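Local coordinates for flocculation protein FLO11 (Saccharomyces cerevisiae, PDB 4UYT) that mediates homotypic adhesion between yeast cells during flocculation, here represented by its N-terminal fibronectin type III-like adhesin domain, at residues A[66-71]-A[120-125]; A[125-130]-A[141-146]; A[50-55]-A[96-101]; A[32-37]-A[161-166]. All blocks are in the same frame, centred on the assembly; numbering follows the deposited sequence.

Interaction 1 (A[66-71]-A[120-125])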
loop_
_atom_site.group_PDB
_atom_site.type_symbol
_atom_site.label_atom_id
_atom_site.label_comp_id
_atom_site.label_asym_id
_atom_site.label_seq_id
_atom_site.Cartn_x
_atom_site.Cartn_y
_atom_site.Cartn_z
ATOM N N SER A 66 1.711 1.577 -15.680
ATOM C CA SER A 66 1.471 2.577 -14.664
ATOM C C SER A 66 1.233 1.932 -13.316
ATOM O O SER A 66 0.765 0.789 -13.206
ATOM C CB SER A 66 0.279 3.451 -15.044
ATOM O OG SER A 66 -0.931 2.707 -15.026
ATOM N N LEU A 67 1.542 2.709 -12.289
ATOM C CA LEU A 67 1.407 2.277 -10.902
ATOM C C LEU A 67 1.094 3.522 -10.090
ATOM O O LEU A 67 1.819 4.513 -10.160
ATOM C CB LEU A 67 2.710 1.631 -10.439
ATOM C CG LEU A 67 2.702 1.099 -9.010
ATOM C CD1 LEU A 67 1.713 -0.030 -8.853
ATOM C CD2 LEU A 67 4.094 0.641 -8.618
ATOM N N LYS A 68 0.012 3.469 -9.323
ATOM C CA LYS A 68 -0.331 4.609 -8.497
ATOM C C LYS A 68 -1.089 4.140 -7.298
ATOM O O LYS A 68 -1.810 3.136 -7.327
ATOM C CB LYS A 68 -1.124 5.646 -9.258
ATOM C CG LYS A 68 -2.407 5.193 -9.877
ATOM C CD LYS A 68 -3.121 6.399 -10.497
ATOM C CE LYS A 68 -4.305 5.995 -11.323
ATOM N NZ LYS A 68 -4.904 7.232 -11.899
ATOM N N ILE A 69 -0.928 4.901 -6.236
ATOM C CA ILE A 69 -1.693 4.717 -5.023
ATOM C C ILE A 69 -2.927 5.620 -5.168
ATOM O O ILE A 69 -2.814 6.799 -5.530
ATOM C CB ILE A 69 -0.881 5.090 -3.778
ATOM C CG1 ILE A 69 0.512 4.498 -3.821
ATOM C CG2 ILE A 69 -1.635 4.674 -2.545
ATOM C CD1 ILE A 69 1.370 4.793 -2.628
ATOM N N ILE A 70 -4.102 5.057 -4.925
ATOM C CA ILE A 70 -5.348 5.785 -5.050
ATOM C C ILE A 70 -6.174 5.619 -3.794
ATOM O O ILE A 70 -5.917 4.756 -2.948
ATOM C CB ILE A 70 -6.158 5.293 -6.275
ATOM C CG1 ILE A 70 -6.494 3.793 -6.197
ATOM C CG2 ILE A 70 -5.416 5.629 -7.563
ATOM C CD1 ILE A 70 -7.409 3.307 -7.294
ATOM N N GLY A 71 -7.190 6.458 -3.667
ATOM C CA GLY A 71 -8.068 6.373 -2.525
ATOM C C GLY A 71 -7.390 6.767 -1.225
ATOM O O GLY A 71 -7.789 6.308 -0.182
ATOM N N GLN A 120 -5.768 1.910 -2.053
ATOM C CA GLN A 120 -5.535 0.882 -3.046
ATOM C C GLN A 120 -4.315 1.232 -3.850
ATOM O O GLN A 120 -3.916 2.395 -3.947
ATOM C CB GLN A 120 -6.747 0.690 -3.958
ATOM C CG GLN A 120 -8.040 0.449 -3.201
ATOM C CD GLN A 120 -8.644 1.739 -2.704
ATOM O OE1 GLN A 120 -8.768 2.695 -3.463
ATOM N NE2 GLN A 120 -9.000 1.790 -1.415
ATOM N N ILE A 121 -3.728 0.198 -4.436
ATOM C CA ILE A 121 -2.635 0.362 -5.361
ATOM C C ILE A 121 -3.094 -0.201 -6.703
ATOM O O ILE A 121 -3.465 -1.383 -6.788
ATOM C CB ILE A 121 -1.340 -0.305 -4.864
ATOM C CG1 ILE A 121 -0.989 0.174 -3.445
ATOM C CG2 ILE A 121 -0.216 -0.007 -5.847
ATOM C CD1 ILE A 121 0.311 -0.381 -2.911
ATOM N N GLN A 122 -3.084 0.664 -7.719
ATOM C CA GLN A 122 -3.587 0.329 -9.037
ATOM C C GLN A 122 -2.389 0.023 -9.916
ATOM O O GLN A 122 -1.550 0.892 -10.184
ATOM C CB GLN A 122 -4.393 1.502 -9.584
ATOM C CG GLN A 122 -4.970 1.322 -10.970
ATOM C CD GLN A 122 -5.562 2.620 -11.490
ATOM O OE1 GLN A 122 -6.424 3.214 -10.862
ATOM N NE2 GLN A 122 -5.063 3.081 -12.619
ATOM N N PHE A 123 -2.355 -1.226 -10.390
ATOM C CA PHE A 123 -1.315 -1.705 -11.285
ATOM C C PHE A 123 -1.894 -1.824 -12.696
ATOM O O PHE A 123 -2.986 -2.372 -12.890
ATOM C CB PHE A 123 -0.881 -3.113 -10.886
ATOM C CG PHE A 123 -0.090 -3.215 -9.598
ATOM C CD1 PHE A 123 -0.719 -3.118 -8.366
ATOM C CD2 PHE A 123 1.268 -3.489 -9.622
ATOM C CE1 PHE A 123 0.011 -3.241 -7.194
ATOM C CE2 PHE A 123 1.993 -3.659 -8.454
ATOM C CZ PHE A 123 1.361 -3.549 -7.241
ATOM N N GLU A 124 -1.130 -1.370 -13.675
ATOM C CA GLU A 124 -1.444 -1.647 -15.069
ATOM C C GLU A 124 -0.177 -2.163 -15.708
ATOM O O GLU A 124 0.765 -1.409 -15.950
ATOM C CB GLU A 124 -1.927 -0.390 -15.814
ATOM C CG GLU A 124 -3.259 0.162 -15.347
ATOM C CD GLU A 124 -3.702 1.409 -16.111
ATOM O OE1 GLU A 124 -2.988 1.884 -17.023
ATOM O OE2 GLU A 124 -4.784 1.932 -15.779
ATOM N N TYR A 125 -0.193 -3.453 -16.034
ATOM C CA TYR A 125 0.848 -4.073 -16.818
ATOM C C TYR A 125 0.362 -4.291 -18.249
ATOM O O TYR A 125 -0.836 -4.415 -18.516
ATOM C CB TYR A 125 1.206 -5.434 -16.233
ATOM C CG TYR A 125 1.851 -5.431 -14.857
ATOM C CD1 TYR A 125 3.227 -5.283 -14.724
ATOM C CD2 TYR A 125 1.113 -5.707 -13.705
ATOM C CE1 TYR A 125 3.858 -5.343 -13.487
ATOM C CE2 TYR A 125 1.735 -5.790 -12.468
ATOM C CZ TYR A 125 3.110 -5.615 -12.353
ATOM O OH TYR A 125 3.780 -5.730 -11.150
HETATM O O HOH W 1 -2.027 2.632 -12.494
HETATM O O HOH W 2 -7.603 5.719 -11.108
HETATM O O HOH W 3 -9.843 4.270 -0.209
#

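Interaction 2 (A[125-130]-A[141-146])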
loop_
_atom_site.group_PDB
_atom_site.type_symbol
_atom_site.label_atom_id
_atom_site.label_comp_id
_atom_site.label_asym_id
_atom_site.label_seq_id
_atom_site.Cartn_x
_atom_site.Cartn_y
_atom_site.Cartn_z
ATOM N N TYR A 125 -0.193 -3.453 -16.034
ATOM C CA TYR A 125 0.848 -4.073 -16.818
ATOM C C TYR A 125 0.362 -4.291 -18.249
ATOM O O TYR A 125 -0.836 -4.415 -18.516
ATOM C CB TYR A 125 1.206 -5.434 -16.233
ATOM C CG TYR A 125 1.851 -5.431 -14.857
ATOM C CD1 TYR A 125 3.227 -5.283 -14.724
ATOM C CD2 TYR A 125 1.113 -5.707 -13.705
ATOM C CE1 TYR A 125 3.858 -5.343 -13.487
ATOM C CE2 TYR A 125 1.735 -5.790 -12.468
ATOM C CZ TYR A 125 3.110 -5.615 -12.353
ATOM O OH TYR A 125 3.780 -5.730 -11.150
ATOM N N LEU A 126 1.307 -4.325 -19.171
ATOM C CA LEU A 126 1.024 -4.706 -20.557
ATOM C C LEU A 126 0.074 -3.754 -21.277
ATOM O O LEU A 126 -0.583 -4.155 -22.234
ATOM C CB LEU A 126 0.454 -6.140 -20.653
ATOM C CG LEU A 126 1.315 -7.332 -20.241
ATOM C CD1 LEU A 126 0.670 -8.613 -20.749
ATOM C CD2 LEU A 126 2.738 -7.227 -20.774
ATOM N N GLN A 127 0.006 -2.504 -20.845
ATOM C CA GLN A 127 -0.764 -1.483 -21.536
ATOM C C GLN A 127 0.209 -0.533 -22.189
ATOM O O GLN A 127 1.409 -0.557 -21.898
ATOM C CB GLN A 127 -1.694 -0.743 -20.570
ATOM C CG GLN A 127 -2.794 -1.618 -19.977
ATOM C CD GLN A 127 -3.723 -2.223 -21.020
ATOM O OE1 GLN A 127 -4.206 -3.347 -20.865
ATOM N NE2 GLN A 127 -3.972 -1.486 -22.089
ATOM N N GLY A 128 -0.296 0.286 -23.102
ATOM C CA GLY A 128 0.557 1.227 -23.797
ATOM C C GLY A 128 1.708 0.493 -24.457
ATOM O O GLY A 128 1.528 -0.602 -25.018
ATOM N N SER A 129 2.899 1.076 -24.356
ATOM C CA SER A 129 4.079 0.510 -24.980
ATOM C C SER A 129 4.538 -0.782 -24.312
ATOM O O SER A 129 5.317 -1.523 -24.884
ATOM C CB SER A 129 5.216 1.539 -25.006
ATOM O OG SER A 129 5.496 2.038 -23.715
ATOM N N ALA A 130 4.056 -1.068 -23.108
ATOM C CA ALA A 130 4.409 -2.337 -22.457
ATOM C C ALA A 130 3.689 -3.549 -23.043
ATOM O O ALA A 130 4.077 -4.688 -22.785
ATOM C CB ALA A 130 4.139 -2.253 -20.969
ATOM N N THR A 141 -3.455 -11.936 -14.008
ATOM C CA THR A 141 -4.202 -10.741 -14.334
ATOM C C THR A 141 -3.270 -9.530 -14.443
ATOM O O THR A 141 -2.432 -9.312 -13.571
ATOM C CB THR A 141 -5.257 -10.554 -13.249
ATOM O OG1 THR A 141 -6.118 -11.697 -13.312
ATOM C CG2 THR A 141 -6.045 -9.286 -13.436
ATOM N N THR A 142 -3.440 -8.720 -15.488
ATOM C CA THR A 142 -2.501 -7.658 -15.815
ATOM C C THR A 142 -2.853 -6.254 -15.332
ATOM O O THR A 142 -1.958 -5.450 -15.148
ATOM C CB THR A 142 -2.250 -7.602 -17.328
ATOM O OG1 THR A 142 -3.508 -7.490 -18.008
ATOM C CG2 THR A 142 -1.535 -8.856 -17.805
ATOM N N SER A 143 -4.140 -5.966 -15.155
ATOM C CA SER A 143 -4.588 -4.706 -14.577
ATOM C C SER A 143 -5.465 -5.034 -13.386
ATOM O O SER A 143 -6.430 -5.793 -13.498
ATOM C CB SER A 143 -5.365 -3.862 -15.590
ATOM O OG SER A 143 -4.492 -3.224 -16.516
ATOM N N PHE A 144 -5.137 -4.471 -12.242
ATOM C CA PHE A 144 -5.836 -4.786 -11.018
ATOM C C PHE A 144 -5.506 -3.757 -9.963
ATOM O O PHE A 144 -4.527 -3.010 -10.066
ATOM C CB PHE A 144 -5.441 -6.195 -10.534
ATOM C CG PHE A 144 -3.950 -6.386 -10.338
ATOM C CD1 PHE A 144 -3.317 -6.066 -9.131
ATOM C CD2 PHE A 144 -3.168 -6.894 -11.355
ATOM C CE1 PHE A 144 -1.940 -6.230 -8.973
ATOM C CE2 PHE A 144 -1.810 -7.075 -11.196
ATOM C CZ PHE A 144 -1.185 -6.727 -10.009
ATOM N N ASP A 145 -6.364 -3.733 -8.961
ATOM C CA ASP A 145 -6.180 -2.892 -7.791
ATOM C C ASP A 145 -6.011 -3.804 -6.594
ATOM O O ASP A 145 -6.772 -4.767 -6.463
ATOM C CB ASP A 145 -7.409 -2.020 -7.548
ATOM C CG ASP A 145 -7.627 -0.964 -8.612
ATOM O OD1 ASP A 145 -6.739 -0.698 -9.443
ATOM O OD2 ASP A 145 -8.711 -0.359 -8.578
ATOM N N LEU A 146 -5.056 -3.518 -5.724
ATOM C CA LEU A 146 -4.840 -4.220 -4.465
ATOM C C LEU A 146 -5.172 -3.262 -3.343
ATOM O O LEU A 146 -4.650 -2.146 -3.280
ATOM C CB LEU A 146 -3.411 -4.688 -4.331
ATOM C CG LEU A 146 -2.967 -5.677 -5.403
ATOM C CD1 LEU A 146 -1.537 -6.121 -5.129
ATOM C CD2 LEU A 146 -3.901 -6.873 -5.536
HETATM O O HOH W 4 -3.526 -4.786 -18.411
#

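Interaction 3 (A[50-55]-A[96-101])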
loop_
_atom_site.group_PDB
_atom_site.type_symbol
_atom_site.label_atom_id
_atom_site.label_comp_id
_atom_site.label_asym_id
_atom_site.label_seq_id
_atom_site.Cartn_x
_atom_site.Cartn_y
_atom_site.Cartn_z
ATOM N N THR A 50 5.888 5.098 5.175
ATOM C CA THR A 50 6.601 4.429 4.126
ATOM C C THR A 50 6.057 2.993 4.054
ATOM O O THR A 50 5.961 2.312 5.066
ATOM C CB THR A 50 8.100 4.425 4.393
ATOM O OG1 THR A 50 8.538 5.797 4.444
ATOM C CG2 THR A 50 8.861 3.706 3.297
ATOM N N ILE A 51 5.766 2.564 2.841
ATOM C CA ILE A 51 5.338 1.215 2.567
ATOM C C ILE A 51 6.385 0.476 1.748
ATOM O O ILE A 51 7.118 1.100 0.980
ATOM C CB ILE A 51 3.948 1.162 1.879
ATOM C CG1 ILE A 51 3.951 1.802 0.487
ATOM C CG2 ILE A 51 2.903 1.783 2.783
ATOM C CD1 ILE A 51 2.670 1.618 -0.315
ATOM N N HIS A 52 6.402 -0.855 1.898
ATOM C CA HIS A 52 7.243 -1.734 1.132
ATOM C C HIS A 52 6.346 -2.819 0.570
ATOM O O HIS A 52 5.739 -3.578 1.334
ATOM C CB HIS A 52 8.335 -2.335 2.013
ATOM C CG HIS A 52 9.285 -3.234 1.293
ATOM N ND1 HIS A 52 10.057 -4.162 1.939
ATOM C CD2 HIS A 52 9.615 -3.305 -0.013
ATOM C CE1 HIS A 52 10.821 -4.768 1.057
ATOM N NE2 HIS A 52 10.568 -4.269 -0.134
ATOM N N VAL A 53 6.264 -2.909 -0.750
ATOM C CA VAL A 53 5.414 -3.849 -1.459
ATOM C C VAL A 53 6.287 -4.832 -2.210
ATOM O O VAL A 53 7.213 -4.421 -2.885
ATOM C CB VAL A 53 4.464 -3.118 -2.428
ATOM C CG1 VAL A 53 3.638 -4.073 -3.246
ATOM C CG2 VAL A 53 3.555 -2.191 -1.628
ATOM N N LYS A 54 6.004 -6.124 -2.040
ATOM C CA LYS A 54 6.725 -7.168 -2.750
ATOM C C LYS A 54 5.767 -8.090 -3.451
ATOM O O LYS A 54 4.684 -8.374 -2.958
ATOM C CB LYS A 54 7.584 -7.979 -1.791
ATOM C CG LYS A 54 8.671 -7.180 -1.081
ATOM C CD LYS A 54 9.221 -8.105 -0.008
ATOM C CE LYS A 54 10.580 -7.752 0.531
ATOM N NZ LYS A 54 11.311 -8.973 0.962
ATOM N N GLY A 55 6.178 -8.520 -4.634
ATOM C CA GLY A 55 5.477 -9.543 -5.385
ATOM C C GLY A 55 6.125 -10.912 -5.188
ATOM O O GLY A 55 7.327 -11.001 -4.926
ATOM N N ASP A 96 9.054 -5.053 -6.103
ATOM C CA ASP A 96 9.808 -4.781 -4.884
ATOM C C ASP A 96 10.041 -3.280 -4.843
ATOM O O ASP A 96 11.005 -2.770 -5.419
ATOM C CB ASP A 96 11.134 -5.552 -4.811
ATOM C CG ASP A 96 11.748 -5.520 -3.432
ATOM O OD1 ASP A 96 11.427 -4.592 -2.673
ATOM O OD2 ASP A 96 12.528 -6.430 -3.120
ATOM N N PHE A 97 9.131 -2.551 -4.214
ATOM C CA PHE A 97 9.211 -1.098 -4.198
ATOM C C PHE A 97 8.795 -0.550 -2.874
ATOM O O PHE A 97 8.128 -1.200 -2.083
ATOM C CB PHE A 97 8.391 -0.461 -5.333
ATOM C CG PHE A 97 6.889 -0.646 -5.248
ATOM C CD1 PHE A 97 6.090 0.251 -4.559
ATOM C CD2 PHE A 97 6.252 -1.730 -5.894
ATOM C CE1 PHE A 97 4.713 0.092 -4.523
ATOM C CE2 PHE A 97 4.869 -1.894 -5.850
ATOM C CZ PHE A 97 4.113 -0.966 -5.158
ATOM N N THR A 98 9.212 0.685 -2.658
ATOM C CA THR A 98 8.791 1.461 -1.532
ATOM C C THR A 98 8.125 2.747 -2.007
ATOM O O THR A 98 8.332 3.209 -3.117
ATOM C CB THR A 98 9.959 1.808 -0.582
ATOM O OG1 THR A 98 10.909 2.633 -1.271
ATOM C CG2 THR A 98 10.616 0.577 -0.061
ATOM N N ALA A 99 7.337 3.330 -1.122
ATOM C CA ALA A 99 6.731 4.633 -1.379
ATOM C C ALA A 99 6.541 5.321 -0.053
ATOM O O ALA A 99 6.233 4.663 0.934
ATOM C CB ALA A 99 5.400 4.484 -2.100
ATOM N N THR A 100 6.680 6.638 -0.063
ATOM C CA THR A 100 6.467 7.469 1.126
ATOM C C THR A 100 5.454 8.544 0.789
ATOM O O THR A 100 5.561 9.209 -0.240
ATOM C CB THR A 100 7.804 8.070 1.606
ATOM O OG1 THR A 100 8.724 7.024 1.969
ATOM C CG2 THR A 100 7.605 8.948 2.803
ATOM N N PHE A 101 4.462 8.712 1.642
ATOM C CA PHE A 101 3.385 9.652 1.379
ATOM C C PHE A 101 2.703 9.942 2.692
ATOM O O PHE A 101 2.968 9.309 3.695
ATOM C CB PHE A 101 2.400 9.151 0.321
ATOM C CG PHE A 101 1.743 7.835 0.665
ATOM C CD1 PHE A 101 2.388 6.617 0.431
ATOM C CD2 PHE A 101 0.470 7.804 1.198
ATOM C CE1 PHE A 101 1.794 5.425 0.745
ATOM C CE2 PHE A 101 -0.137 6.593 1.493
ATOM C CZ PHE A 101 0.534 5.411 1.271
#

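Interaction 4 (A[32-37]-A[161-166])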
loop_
_atom_site.group_PDB
_atom_site.type_symbol
_atom_site.label_atom_id
_atom_site.label_comp_id
_atom_site.label_asym_id
_atom_site.label_seq_id
_atom_site.Cartn_x
_atom_site.Cartn_y
_atom_site.Cartn_z
ATOM N N TYR A 32 0.999 -10.492 -3.740
ATOM C CA TYR A 32 1.874 -9.413 -3.242
ATOM C C TYR A 32 1.665 -9.313 -1.733
ATOM O O TYR A 32 0.607 -9.667 -1.227
ATOM C CB TYR A 32 1.516 -8.054 -3.862
ATOM C CG TYR A 32 1.790 -7.922 -5.331
ATOM C CD1 TYR A 32 0.966 -8.533 -6.274
ATOM C CD2 TYR A 32 2.832 -7.102 -5.794
ATOM C CE1 TYR A 32 1.196 -8.378 -7.628
ATOM C CE2 TYR A 32 3.066 -6.949 -7.149
ATOM C CZ TYR A 32 2.247 -7.599 -8.058
ATOM O OH TYR A 32 2.469 -7.433 -9.404
ATOM N N THR A 33 2.654 -8.704 -1.071
ATOM C CA THR A 33 2.563 -8.317 0.312
ATOM C C THR A 33 2.866 -6.837 0.455
ATOM O O THR A 33 3.559 -6.233 -0.369
ATOM C CB THR A 33 3.528 -9.130 1.206
ATOM O OG1 THR A 33 4.868 -8.918 0.771
ATOM C CG2 THR A 33 3.189 -10.632 1.177
ATOM N N LEU A 34 2.381 -6.266 1.549
ATOM C CA LEU A 34 2.634 -4.875 1.906
ATOM C C LEU A 34 2.987 -4.803 3.368
ATOM O O LEU A 34 2.299 -5.408 4.191
ATOM C CB LEU A 34 1.414 -3.992 1.574
ATOM C CG LEU A 34 1.559 -2.502 1.888
ATOM C CD1 LEU A 34 0.730 -1.651 0.921
ATOM C CD2 LEU A 34 1.198 -2.136 3.319
ATOM N N ASP A 35 4.028 -4.030 3.689
ATOM C CA ASP A 35 4.365 -3.706 5.051
ATOM C C ASP A 35 4.499 -2.183 5.162
ATOM O O ASP A 35 4.927 -1.518 4.248
ATOM C CB ASP A 35 5.680 -4.388 5.457
ATOM C CG ASP A 35 5.916 -4.409 6.931
ATOM O OD1 ASP A 35 4.981 -4.162 7.718
ATOM O OD2 ASP A 35 7.060 -4.770 7.302
ATOM N N VAL A 36 4.158 -1.666 6.316
ATOM C CA VAL A 36 4.378 -0.245 6.664
ATOM C C VAL A 36 5.629 -0.223 7.518
ATOM O O VAL A 36 5.640 -0.731 8.634
ATOM C CB VAL A 36 3.169 0.369 7.383
ATOM C CG1 VAL A 36 3.506 1.810 7.782
ATOM C CG2 VAL A 36 1.921 0.314 6.514
ATOM N N THR A 37 6.711 0.306 6.958
ATOM C CA THR A 37 8.007 0.207 7.573
ATOM C C THR A 37 8.427 1.404 8.427
ATOM O O THR A 37 9.327 1.274 9.247
ATOM C CB THR A 37 9.083 -0.063 6.518
ATOM O OG1 THR A 37 9.104 1.016 5.591
ATOM C CG2 THR A 37 8.804 -1.384 5.784
ATOM N N THR A 161 -9.847 -7.820 1.263
ATOM C CA THR A 161 -8.735 -6.942 0.880
ATOM C C THR A 161 -7.522 -7.837 0.591
ATOM O O THR A 161 -7.507 -9.039 0.879
ATOM C CB THR A 161 -8.336 -5.960 2.001
ATOM O OG1 THR A 161 -7.728 -6.708 3.043
ATOM C CG2 THR A 161 -9.541 -5.184 2.488
ATOM N N ASP A 162 -6.507 -7.216 0.016
ATOM C CA ASP A 162 -5.293 -7.886 -0.378
ATOM C C ASP A 162 -4.128 -7.725 0.581
ATOM O O ASP A 162 -3.187 -8.533 0.549
ATOM C CB ASP A 162 -4.922 -7.383 -1.764
ATOM C CG ASP A 162 -6.096 -7.519 -2.708
ATOM O OD1 ASP A 162 -6.470 -8.683 -3.005
ATOM O OD2 ASP A 162 -6.686 -6.471 -3.040
ATOM N N PHE A 163 -4.196 -6.679 1.398
ATOM C CA PHE A 163 -3.134 -6.346 2.313
ATOM C C PHE A 163 -3.748 -5.990 3.660
ATOM O O PHE A 163 -4.847 -5.446 3.681
ATOM C CB PHE A 163 -2.399 -5.075 1.866
ATOM C CG PHE A 163 -1.767 -5.116 0.503
ATOM C CD1 PHE A 163 -0.919 -6.147 0.143
ATOM C CD2 PHE A 163 -1.927 -4.046 -0.358
ATOM C CE1 PHE A 163 -0.256 -6.081 -1.068
ATOM C CE2 PHE A 163 -1.255 -3.980 -1.546
ATOM C CZ PHE A 163 -0.443 -5.012 -1.911
ATOM N N PRO A 164 -3.047 -6.262 4.754
ATOM C CA PRO A 164 -3.549 -5.850 6.052
ATOM C C PRO A 164 -3.665 -4.348 6.197
ATOM O O PRO A 164 -2.981 -3.559 5.551
ATOM C CB PRO A 164 -2.487 -6.397 7.041
ATOM C CG PRO A 164 -1.266 -6.671 6.230
ATOM C CD PRO A 164 -1.724 -6.915 4.840
ATOM N N GLY A 165 -4.577 -3.950 7.069
ATOM C CA GLY A 165 -4.494 -2.635 7.684
ATOM C C GLY A 165 -3.473 -2.591 8.809
ATOM O O GLY A 165 -3.016 -3.645 9.307
ATOM N N PHE A 166 -3.094 -1.377 9.208
ATOM C CA PHE A 166 -2.066 -1.119 10.204
ATOM C C PHE A 166 -2.539 -0.042 11.132
ATOM O O PHE A 166 -3.376 0.800 10.766
ATOM C CB PHE A 166 -0.760 -0.671 9.540
ATOM C CG PHE A 166 -0.088 -1.768 8.793
ATOM C CD1 PHE A 166 -0.482 -2.097 7.500
ATOM C CD2 PHE A 166 0.968 -2.486 9.380
ATOM C CE1 PHE A 166 0.131 -3.152 6.844
ATOM C CE2 PHE A 166 1.585 -3.530 8.697
ATOM C CZ PHE A 166 1.167 -3.839 7.437
HETATM O O HOH W 5 -0.820 -9.738 1.085
#

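Interaction 1 (A[66-71]-A[120-125])
Ser66, Lys68 and Ile70 face Glu124, Gln122 and Gln120 as hydrogen-bonded pairs of an antiparallel ladder, each closed by two backbone bonds; Gln122 N to Lys68 O, at 2.8 Å, is nearly straight (172°). Leu67-Phe123 and Ile69-Ile121 are the non-hydrogen-bonded pairs in between, and here Leu67 CA comes within 3.3 Å of Gln122 O in a CA-H...O contact. Most apolar contact belongs to the face bearing Leu67, Ile69, Ile121 and Phe123. With CG anti to the backbone N (chi1 -179°), Leu67 carries CD1 across to the neighbouring strand. This methyl sits over the centre of the Phe123 ring, 3.5 Å from the centroid, and also touches Ile121 CG2 at 3.6 Å. Phe97 of strand 96-104 packs on both Leu67 and Phe123. On the other face, Lys68 and Gln122 run side by side as extended chains, Lys68 CE lying 3.3 Å from Gln122 NE2. One water donates to Gln122 OE1 at 2.8 Å and weakly accepts from Lys68 NZ, while another joins Gly71 O to Gln120 NE2. This division of chemistry gives the pair one buried, apolar face turned to the domain core and a largely polar, hydrated face, to which Ile70 adds an apolar patch.

Interaction 2 (A[125-130]-A[141-146])
Tyr125 N donates to Thr142 O at 2.8 Å (162°), the only direct hydrogen bond between 125-130 and 141-146, and the two backbones come nearest at this pair, with their CA atoms 5.0 Å apart. Past it the chains separate: Leu126 takes a positive phi (64°), and 125-130 turns away into a short 3-10 segment, where Ala130 N bonds back to Gln127 O. A single water fills the fork left by this divergence. It donates to Tyr125 O (2.7 Å) and Gln127 OE1, and accepts from Thr142 OG1 and Ser143 OG (2.6 Å), so four groups from both segments hold it in place. The Tyr125 ring presents one edge to the partner segment. Thr142 O lies near the ring plane, 3.4 Å from Tyr125 CD2, and farther along the same edge CE2 meets Phe144 CZ at 3.9 Å. The tyrosine hydroxyl continues past Phe144 to a hydrogen bond with the hydroxyl of Tyr32, while Trp137 meets the ring with the planes at about 50°. Leu126 CD1 also touches Thr142 CG2 at 3.7 Å, the two side chains nearly perpendicular. This is the base of the long connection 126-142 that links two neighbouring antiparallel strands, 120-125 and 143-147, of one sheet of the adhesin domain.

Interaction 3 (A[50-55]-A[96-101])
His52 NE2 donates to Asp96 OD1 at 2.7 Å, the shortest polar bond of the pair. The carboxylate oxygen lies in the imidazole plane but is approached on its syn side from 30° out of the carboxylate plane. The His52 ring swings opposite its own amide nitrogen (chi1 -178°); this rotamer turns the ring to Asp96, and its CD2 edge meets Phe97 O at 3.3 Å. At the other end of this face, the Thr50 and Thr100 hydroxyls share a hydrogen bond of 2.8 Å between their OG1 atoms. The Thr50 side chain is about 3 Å from a bound sodium ion at its nearest atoms, and Ser38, weakly bonded to Thr50 OG1, is a sodium ligand. Ile51-Ala99 and Val53-Phe97 are the hydrogen-bonded pairs that tie strand 96-104, outermost in its antiparallel sheet within this chain, to strand 46-55 of the fibronectin type III-like domain. Their side chains form the buried face. Val53 CB stands over the Phe97 ring, 3.8 Å from its centroid and displaced toward the rim, in a CH-pi contact. Ile51 CG1 rests on Ala99 CB, and its CD1 reaches the edge of Phe101 at CE1, 4.0 Å away. Leu67 and Ile69 of strand 64-70 pack against this face.

Interaction 4 (A[32-37]-A[161-166])
Leu34 is the bump between two phenylalanines: its CB presses on one face of the Phe163 ring, 3.6 Å from the centroid, while CD2 reaches across to Phe166 CE1 at 3.8 Å. Leu34 CD1 carries on along Phe163 to its CD2, 3.8 Å away. While one face of the Phe163 ring takes Leu34 CB, its edge points at the backbone of Tyr32, with CE1 3.7 Å from Tyr32 O. A second knob, Val36 CG2, fits over the Phe166 ring off-centre, 3.8 Å from the centroid, and the Val36 and Phe166 side chains run antiparallel past one another. Asp35 OD1 comes 3.6 Å from Phe166 CE2, at a slant to the ring. No direct hydrogen bond links the segments, but a water donates to both Tyr32 O and Asp162 O at 2.7 Å. Val36 N is buried here with no partner. The loop thus follows strand 32-43 in nearly the same direction as an apolar cover. Leu146 of strand 143-147 packs on Phe163 and Tyr32, Val53 of strand 46-55 lies beside Leu34, and Phe166 begins strand 166-169.

Overall arrangement
The four contacts outline a sandwich-like core. Interactions 1 and 2 share Tyr125 and one sheet, with Phe123 N to Phe144 O (2.8 Å) carrying the ladder to strand 143-147. Interaction 3 and the 32-37 half of interaction 4 lie in the other, where His52 N meets Asp35 O at 2.9 Å. The two sheets meet through Ile121, whose CD1 is 3.9 Å from Val53 CG2, and through Ile69 CD1 on Phe101 CE1 at 3.5 Å. The Tyr125 and Tyr32 hydroxyls, 2.8 Å apart at OH, tie interactions 1 and 2 to 4. Leu146 CD1 to Phe163 CZ, 3.6 Å, joins 2 with 4, although their centres are about 20 Å apart. Interaction 3 runs closest to bound sodium.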